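PaxB (Photorhabdus luminescens, PDB 6EK4) probably serves as the B component of a two-component alpha-helical pore-forming toxin of the YaxAB type. Local coordinates at residues G121-R124 with S125-E129; K154-Q157 with E158-A161; A165-A168 with Q169-N173. All blocks are in the same frame, centred on the assembly; numbering follows the deposited sequence.

In the fold
Three short turns of helix illustrate how long helices in this elongated, predominantly helical chain combine the same backbone pattern with different surroundings. Contact 1 belongs to helix 101-141, whereas contacts 2 and 3 follow one another on helix 149-193, their centres 17 Å apart. The centres of contacts 1 and 3 are 68 Å apart, on opposite sides of the centre of the chain; contact 2 is 52 Å from contact 1, centre to centre. Helix 247-321 runs past all three and touches side chains of each. The side chain of Lys128 in contact 1 is about 14 Å from a bound sodium ion, too far to coordinate it.

Contact 1. Residues G121-R124 with S125-E129; sequences GVIR and SLRKE
Ser125 meets Gly121 one turn earlier in a local, within-helix contact on helix 101-141, where residues 121-124 pass without a break into 125-129. The Ser125 N donates to Gly121 O at 3.1 Å, and the same carbonyl oxygen has a second, weak bond from Ser125 OG at 3.5 Å. The hydroxyl can fold back in this way because OG lies beside its own backbone N and anti to the carbonyl carbon (chi1 -72°). The next three i to i+4 bonds run from Leu126 N to Val122 O, Arg127 N to Ile123 O and Lys128 N to Arg124 O, each 2.9 Å long.

Two arginines behave differently. Arg124 turns back along the helix through a bend at chi3 (-58°), which lays one face of its guanidinium over Gly121 CA, toward the rim of the group. Arg127 instead passes its CG close to Ile123 O, at 3.2 Å, while its NH1 approaches Ile123 CG2 obliquely at 4.3 Å. This is loose contact between a methyl and a charged group, with no bond between them.

Two helices flank this turn. Val122 and Ser125 touch Val71, and Leu126 touches Leu68, all on the side of helix 42-73; toward helix 247-321, Val122 meets Leu316, Ile123 meets Gln317, and Arg127 reaches Asn310 and Ala313.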
loop_
_atom_site.group_PDB
_atom_site.type_symbol
_atom_site.label_atom_id
_atom_site.label_comp_id
_atom_site.label_asym_id
_atom_site.label_seq_id
_atom_site.Cartn_x
_atom_site.Cartn_y
_atom_site.Cartn_z
ATOM N N GLY A 121 40.662 -14.933 4.832
ATOM C CA GLY A 121 40.319 -13.768 4.018
ATOM C C GLY A 121 38.904 -13.777 3.469
ATOM O O GLY A 121 38.226 -12.749 3.495
ATOM N N VAL A 122 38.455 -14.927 2.972
ATOM C CA VAL A 122 37.098 -15.039 2.420
ATOM C C VAL A 122 36.048 -14.980 3.535
ATOM O O VAL A 122 34.925 -14.528 3.308
ATOM C CB VAL A 122 36.901 -16.316 1.560
ATOM C CG1 VAL A 122 38.024 -16.464 0.541
ATOM C CG2 VAL A 122 36.798 -17.562 2.429
ATOM N N ILE A 123 36.419 -15.438 4.730
ATOM C CA ILE A 123 35.552 -15.341 5.905
ATOM C C ILE A 123 35.346 -13.876 6.295
ATOM O O ILE A 123 34.236 -13.477 6.652
ATOM C CB ILE A 123 36.114 -16.156 7.096
ATOM C CG1 ILE A 123 35.967 -17.656 6.817
ATOM C CG2 ILE A 123 35.395 -15.811 8.396
ATOM C CD1 ILE A 123 36.850 -18.537 7.675
ATOM N N ARG A 124 36.409 -13.078 6.216
ATOM C CA ARG A 124 36.306 -11.639 6.474
ATOM C C ARG A 124 35.434 -10.937 5.430
ATOM O O ARG A 124 34.725 -9.985 5.755
ATOM C CB ARG A 124 37.690 -10.983 6.529
ATOM C CG ARG A 124 38.455 -11.271 7.811
ATOM C CD ARG A 124 39.613 -10.304 7.997
ATOM N NE ARG A 124 40.550 -10.344 6.874
ATOM C CZ ARG A 124 41.492 -11.270 6.692
ATOM N NH1 ARG A 124 41.650 -12.272 7.554
ATOM N NH2 ARG A 124 42.286 -11.198 5.627
ATOM N N SER A 125 35.488 -11.410 4.186
ATOM C CA SER A 125 34.627 -10.886 3.124
ATOM C C SER A 125 33.158 -11.237 3.363
ATOM O O SER A 125 32.280 -10.403 3.151
ATOM C CB SER A 125 35.067 -11.405 1.752
ATOM O OG SER A 125 36.283 -10.802 1.353
ATOM N N LEU A 126 32.899 -12.469 3.796
ATOM C CA LEU A 126 31.535 -12.907 4.107
ATOM C C LEU A 126 30.970 -12.162 5.319
ATOM O O LEU A 126 29.801 -11.769 5.320
ATOM C CB LEU A 126 31.491 -14.420 4.353
ATOM C CG LEU A 126 31.638 -15.305 3.110
ATOM C CD1 LEU A 126 32.084 -16.709 3.491
ATOM C CD2 LEU A 126 30.336 -15.352 2.322
ATOM N N ARG A 127 31.802 -11.974 6.341
ATOM C CA ARG A 127 31.411 -11.220 7.534
ATOM C C ARG A 127 31.154 -9.746 7.211
ATOM O O ARG A 127 30.247 -9.129 7.772
ATOM C CB ARG A 127 32.484 -11.340 8.620
ATOM C CG ARG A 127 32.551 -12.713 9.270
ATOM C CD ARG A 127 31.509 -12.865 10.369
ATOM N NE ARG A 127 31.213 -14.266 10.669
ATOM C CZ ARG A 127 32.000 -15.088 11.364
ATOM N NH1 ARG A 127 33.169 -14.675 11.850
ATOM N NH2 ARG A 127 31.615 -16.343 11.572
ATOM N N LYS A 128 31.960 -9.193 6.306
ATOM C CA LYS A 128 31.800 -7.813 5.846
ATOM C C LYS A 128 30.443 -7.598 5.167
ATOM O O LYS A 128 29.813 -6.556 5.353
ATOM C CB LYS A 128 32.955 -7.438 4.901
ATOM C CG LYS A 128 32.866 -6.053 4.272
ATOM C CD LYS A 128 32.324 -6.107 2.851
ATOM C CE LYS A 128 31.973 -4.720 2.332
ATOM N NZ LYS A 128 33.156 -3.813 2.294
ATOM N N GLU A 129 30.001 -8.583 4.387
ATOM C CA GLU A 129 28.698 -8.526 3.719
ATOM C C GLU A 129 27.545 -8.762 4.690
ATOM O O GLU A 129 26.466 -8.192 4.524
ATOM C CB GLU A 129 28.628 -9.547 2.578
ATOM C CG GLU A 129 29.592 -9.273 1.433
ATOM C CD GLU A 129 29.330 -7.951 0.731
ATOM O OE1 GLU A 129 28.150 -7.582 0.562
ATOM O OE2 GLU A 129 30.310 -7.282 0.344
#

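Contact 2. Residues K154-Q157 with E158-A161; sequences KEEQ and ERKA
Lys154 and Glu158, one helical turn apart, cross obliquely, and the meeting is between the lysine's hydrocarbon and the glutamate's oxygen more than between their charges. Glu158 OE2 lies beside the lysine chain, 3.6 Å from Lys154 CG and 3.8 Å from Lys154 CE. Lys154 is extended throughout, with CG anti to the backbone N (chi1 -158°), and this carries its ammonium past the carboxylate: Lys154 NZ and Glu158 OE2 remain 4.5 Å apart, too long for a salt bridge, though the opposite charges probably still attract. In Glu158, CG is anti to the carbonyl carbon and beside the backbone N (chi1 -81°), which directs the chain back toward the preceding turn, with Glu158 CG 3.3 Å from Lys154 O. That carbonyl oxygen accepts the backbone N-H of Glu158, and the first carbons of the same side chain pass beside it.

The next pair along, Glu156 and Arg159, is looser. Glu156 OE1 comes no closer than 4.5 Å to Arg159 CD, and the carboxylate and guanidinium do not meet. Each has its polar partner on helix 247-321: Glu156 OE1 forms a long, weak ion pair with Arg281 NH2, and Arg159 NH2 a weak hydrogen bond with Gln274 OE1. Arg159 NH1 is also close to Arg281 NH2, a like-charge approach that the nearby Glu156 carboxylate probably eases.

Beneath these side chains the backbone keeps the regular i to i+4 hydrogen bonds of an alpha helix, such as Lys160 N to Glu156 O at 2.7 Å. On the other flank Glu156 touches Val278 and Ile282 of helix 247-321, Arg159 touches Val278 and Lys160 touches Ile282. The local motif is an i to i+4 Lys-Glu pair on the exposed side of a long helix, here short of a salt bridge.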
loop_
_atom_site.group_PDB
_atom_site.type_symbol
_atom_site.label_atom_id
_atom_site.label_comp_id
_atom_site.label_asym_id
_atom_site.label_seq_id
_atom_site.Cartn_x
_atom_site.Cartn_y
_atom_site.Cartn_z
ATOM N N LYS A 154 -9.260 4.519 11.895
ATOM C CA LYS A 154 -10.570 4.413 12.535
ATOM C C LYS A 154 -11.274 5.772 12.580
ATOM O O LYS A 154 -12.487 5.852 12.387
ATOM C CB LYS A 154 -10.431 3.846 13.953
ATOM C CG LYS A 154 -11.707 3.223 14.493
ATOM C CD LYS A 154 -11.592 2.907 15.976
ATOM C CE LYS A 154 -12.771 2.075 16.457
ATOM N NZ LYS A 154 -12.839 1.993 17.942
ATOM N N GLU A 155 -10.507 6.832 12.831
ATOM C CA GLU A 155 -11.046 8.193 12.904
ATOM C C GLU A 155 -11.596 8.667 11.560
ATOM O O GLU A 155 -12.697 9.218 11.494
ATOM C CB GLU A 155 -9.965 9.166 13.396
ATOM C CG GLU A 155 -10.416 10.620 13.502
ATOM C CD GLU A 155 -9.314 11.551 13.978
ATOM O OE1 GLU A 155 -8.451 11.114 14.771
ATOM O OE2 GLU A 155 -9.315 12.730 13.564
ATOM N N GLU A 156 -10.825 8.458 10.497
ATOM C CA GLU A 156 -11.209 8.909 9.159
ATOM C C GLU A 156 -12.402 8.127 8.616
ATOM O O GLU A 156 -13.269 8.696 7.951
ATOM C CB GLU A 156 -10.030 8.792 8.188
ATOM C CG GLU A 156 -8.835 9.675 8.530
ATOM C CD GLU A 156 -9.137 11.162 8.450
ATOM O OE1 GLU A 156 -10.106 11.556 7.764
ATOM O OE2 GLU A 156 -8.391 11.946 9.075
ATOM N N GLN A 157 -12.440 6.827 8.899
ATOM C CA GLN A 157 -13.555 5.975 8.476
ATOM C C GLN A 157 -14.838 6.277 9.256
ATOM O O GLN A 157 -15.938 6.081 8.739
ATOM C CB GLN A 157 -13.180 4.497 8.600
ATOM C CG GLN A 157 -12.189 4.044 7.537
ATOM C CD GLN A 157 -11.741 2.603 7.701
ATOM O OE1 GLN A 157 -11.494 1.908 6.715
ATOM N NE2 GLN A 157 -11.628 2.148 8.946
ATOM N N GLU A 158 -14.690 6.748 10.495
ATOM C CA GLU A 158 -15.827 7.253 11.270
ATOM C C GLU A 158 -16.326 8.579 10.695
ATOM O O GLU A 158 -17.533 8.794 10.584
ATOM C CB GLU A 158 -15.460 7.427 12.750
ATOM C CG GLU A 158 -15.516 6.139 13.560
ATOM C CD GLU A 158 -15.055 6.322 14.996
ATOM O OE1 GLU A 158 -15.387 7.360 15.608
ATOM O OE2 GLU A 158 -14.367 5.419 15.519
ATOM N N ARG A 159 -15.394 9.463 10.334
ATOM C CA ARG A 159 -15.744 10.739 9.706
ATOM C C ARG A 159 -16.349 10.519 8.316
ATOM O O ARG A 159 -17.249 11.251 7.907
ATOM C CB ARG A 159 -14.524 11.666 9.612
ATOM C CG ARG A 159 -14.890 13.119 9.341
ATOM C CD ARG A 159 -13.685 13.974 8.975
ATOM N NE ARG A 159 -14.089 15.235 8.348
ATOM C CZ ARG A 159 -13.252 16.145 7.849
ATOM N NH1 ARG A 159 -11.936 15.958 7.895
ATOM N NH2 ARG A 159 -13.735 17.255 7.297
ATOM N N LYS A 160 -15.850 9.512 7.599
ATOM C CA LYS A 160 -16.409 9.128 6.302
ATOM C C LYS A 160 -17.837 8.604 6.443
ATOM O O LYS A 160 -18.682 8.865 5.587
ATOM C CB LYS A 160 -15.538 8.056 5.637
ATOM C CG LYS A 160 -15.975 7.670 4.229
ATOM C CD LYS A 160 -15.262 6.419 3.743
ATOM C CE LYS A 160 -15.786 5.977 2.386
ATOM N NZ LYS A 160 -15.179 4.691 1.942
ATOM N N ALA A 161 -18.095 7.865 7.520
ATOM C CA ALA A 161 -19.411 7.273 7.760
ATOM C C ALA A 161 -20.487 8.336 7.985
ATOM O O ALA A 161 -21.567 8.259 7.396
ATOM C CB ALA A 161 -19.356 6.322 8.947
#

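Contact 3. Residues A165-A168 with Q169-N173; sequences ADIA and QQEKN
Residues 165-168 and 169-173 form one unbroken piece of alpha helix, and four successive i to i+4 bonds tie them together. They are not equally straight: Gln170 N to Asp166 O is 2.8 Å long with an N-H...O angle of 170°. The bond from Lys172 N to Ala168 O is longer, at 3.2 Å, and less straight. The other two are Gln169 N to Ala165 O at 3.0 Å and Glu171 N to Ile167 O at 2.8 Å.

The straight bond joins the residues whose side chains also associate. Asp166 and Gln170 run side by side in the same direction, with the carboxylate and amide planes only 6° apart. Their nearest approach is through carbon, Asp166 OD1 to Gln170 CG at 3.5 Å; the amide nitrogen Gln170 NE2 stays 4.0 Å from that oxygen, and the two flat groups run parallel without a bond between them. Gln170 CG lies beside its own backbone N (chi1 -68°), which puts it next to Asp166 O, and a bend at chi2 then turns the amide alongside the Asp166 carboxylate.

Ile167 and Glu171 repeat the side-by-side course one residue on, Ile167 CG2 lying 4.2 Å from Glu171 CG. This is contact of aliphatic parts; the acid end of Glu171 has its own partner in Lys174, with which OE1 forms a salt bridge.

One flank of this largely surface-facing turn rests on helix 247-321: Asp166 and Ile167 touch Leu271, and Gln170 reaches Ile264 and Cys268.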
loop_
_atom_site.group_PDB
_atom_site.type_symbol
_atom_site.label_atom_id
_atom_site.label_comp_id
_atom_site.label_asym_id
_atom_site.label_seq_id
_atom_site.Cartn_x
_atom_site.Cartn_y
_atom_site.Cartn_z
ATOM N N ALA A 165 -23.488 9.554 5.628
ATOM C CA ALA A 165 -24.809 9.549 6.259
ATOM C C ALA A 165 -25.515 10.899 6.117
ATOM O O ALA A 165 -26.731 10.950 5.924
ATOM C CB ALA A 165 -24.692 9.170 7.729
ATOM N N ASP A 166 -24.747 11.983 6.215
ATOM C CA ASP A 166 -25.291 13.335 6.067
ATOM C C ASP A 166 -25.754 13.573 4.629
ATOM O O ASP A 166 -26.865 14.048 4.404
ATOM C CB ASP A 166 -24.242 14.381 6.469
ATOM C CG ASP A 166 -24.850 15.735 6.798
ATOM O OD1 ASP A 166 -26.069 15.933 6.597
ATOM O OD2 ASP A 166 -24.096 16.610 7.271
ATOM N N ILE A 167 -24.900 13.228 3.666
ATOM C CA ILE A 167 -25.235 13.330 2.241
ATOM C C ILE A 167 -26.519 12.553 1.920
ATOM O O ILE A 167 -27.381 13.045 1.189
ATOM C CB ILE A 167 -24.074 12.822 1.347
ATOM C CG1 ILE A 167 -22.885 13.788 1.421
ATOM C CG2 ILE A 167 -24.519 12.670 -0.105
ATOM C CD1 ILE A 167 -21.585 13.213 0.898
ATOM N N ALA A 168 -26.640 11.348 2.475
ATOM C CA ALA A 168 -27.824 10.512 2.271
ATOM C C ALA A 168 -29.079 11.143 2.875
ATOM O O ALA A 168 -30.151 11.106 2.268
ATOM C CB ALA A 168 -27.600 9.127 2.859
ATOM N N GLN A 169 -28.955 11.744 4.031
ATOM C CA GLN A 169 -30.124 12.356 4.580
ATOM C C GLN A 169 -30.448 13.590 3.784
ATOM O O GLN A 169 -31.576 13.813 3.415
ATOM C CB GLN A 169 -29.908 12.715 6.025
ATOM C CG GLN A 169 -31.152 12.557 6.853
ATOM C CD GLN A 169 -31.108 13.450 8.046
ATOM O OE1 GLN A 169 -30.033 13.781 8.537
ATOM N NE2 GLN A 169 -32.269 13.866 8.513
ATOM N N GLN A 170 -29.444 14.392 3.501
ATOM C CA GLN A 170 -29.684 15.624 2.743
ATOM C C GLN A 170 -30.353 15.335 1.399
ATOM O O GLN A 170 -31.293 16.030 1.012
ATOM C CB GLN A 170 -28.372 16.385 2.514
ATOM C CG GLN A 170 -27.755 16.981 3.773
ATOM C CD GLN A 170 -28.364 18.315 4.165
ATOM O OE1 GLN A 170 -29.541 18.577 3.913
ATOM N NE2 GLN A 170 -27.561 19.165 4.797
ATOM N N GLU A 171 -29.864 14.317 0.693
ATOM C CA GLU A 171 -30.444 13.906 -0.592
ATOM C C GLU A 171 -31.904 13.465 -0.457
ATOM O O GLU A 171 -32.700 13.653 -1.379
ATOM C CB GLU A 171 -29.628 12.766 -1.217
ATOM C CG GLU A 171 -28.296 13.189 -1.820
ATOM C CD GLU A 171 -28.415 13.657 -3.261
ATOM O OE1 GLU A 171 -29.245 14.548 -3.538
ATOM O OE2 GLU A 171 -27.668 13.136 -4.118
ATOM N N LYS A 172 -32.246 12.878 0.688
ATOM C CA LYS A 172 -33.603 12.394 0.935
ATOM C C LYS A 172 -34.546 13.549 1.283
ATOM O O LYS A 172 -35.686 13.588 0.811
ATOM C CB LYS A 172 -33.602 11.343 2.050
ATOM C CG LYS A 172 -34.756 10.353 1.970
ATOM C CD LYS A 172 -34.430 9.057 2.700
ATOM C CE LYS A 172 -35.340 7.920 2.263
ATOM N NZ LYS A 172 -34.824 6.600 2.721
ATOM N N ASN A 173 -34.067 14.480 2.106
ATOM C CA ASN A 173 -34.820 15.696 2.429
ATOM C C ASN A 173 -35.018 16.596 1.210
ATOM O O ASN A 173 -36.035 17.283 1.103
ATOM C CB ASN A 173 -34.127 16.490 3.541
ATOM C CG ASN A 173 -34.162 15.779 4.882
ATOM O OD1 ASN A 173 -34.729 14.693 5.013
ATOM N ND2 ASN A 173 -33.552 16.393 5.889
#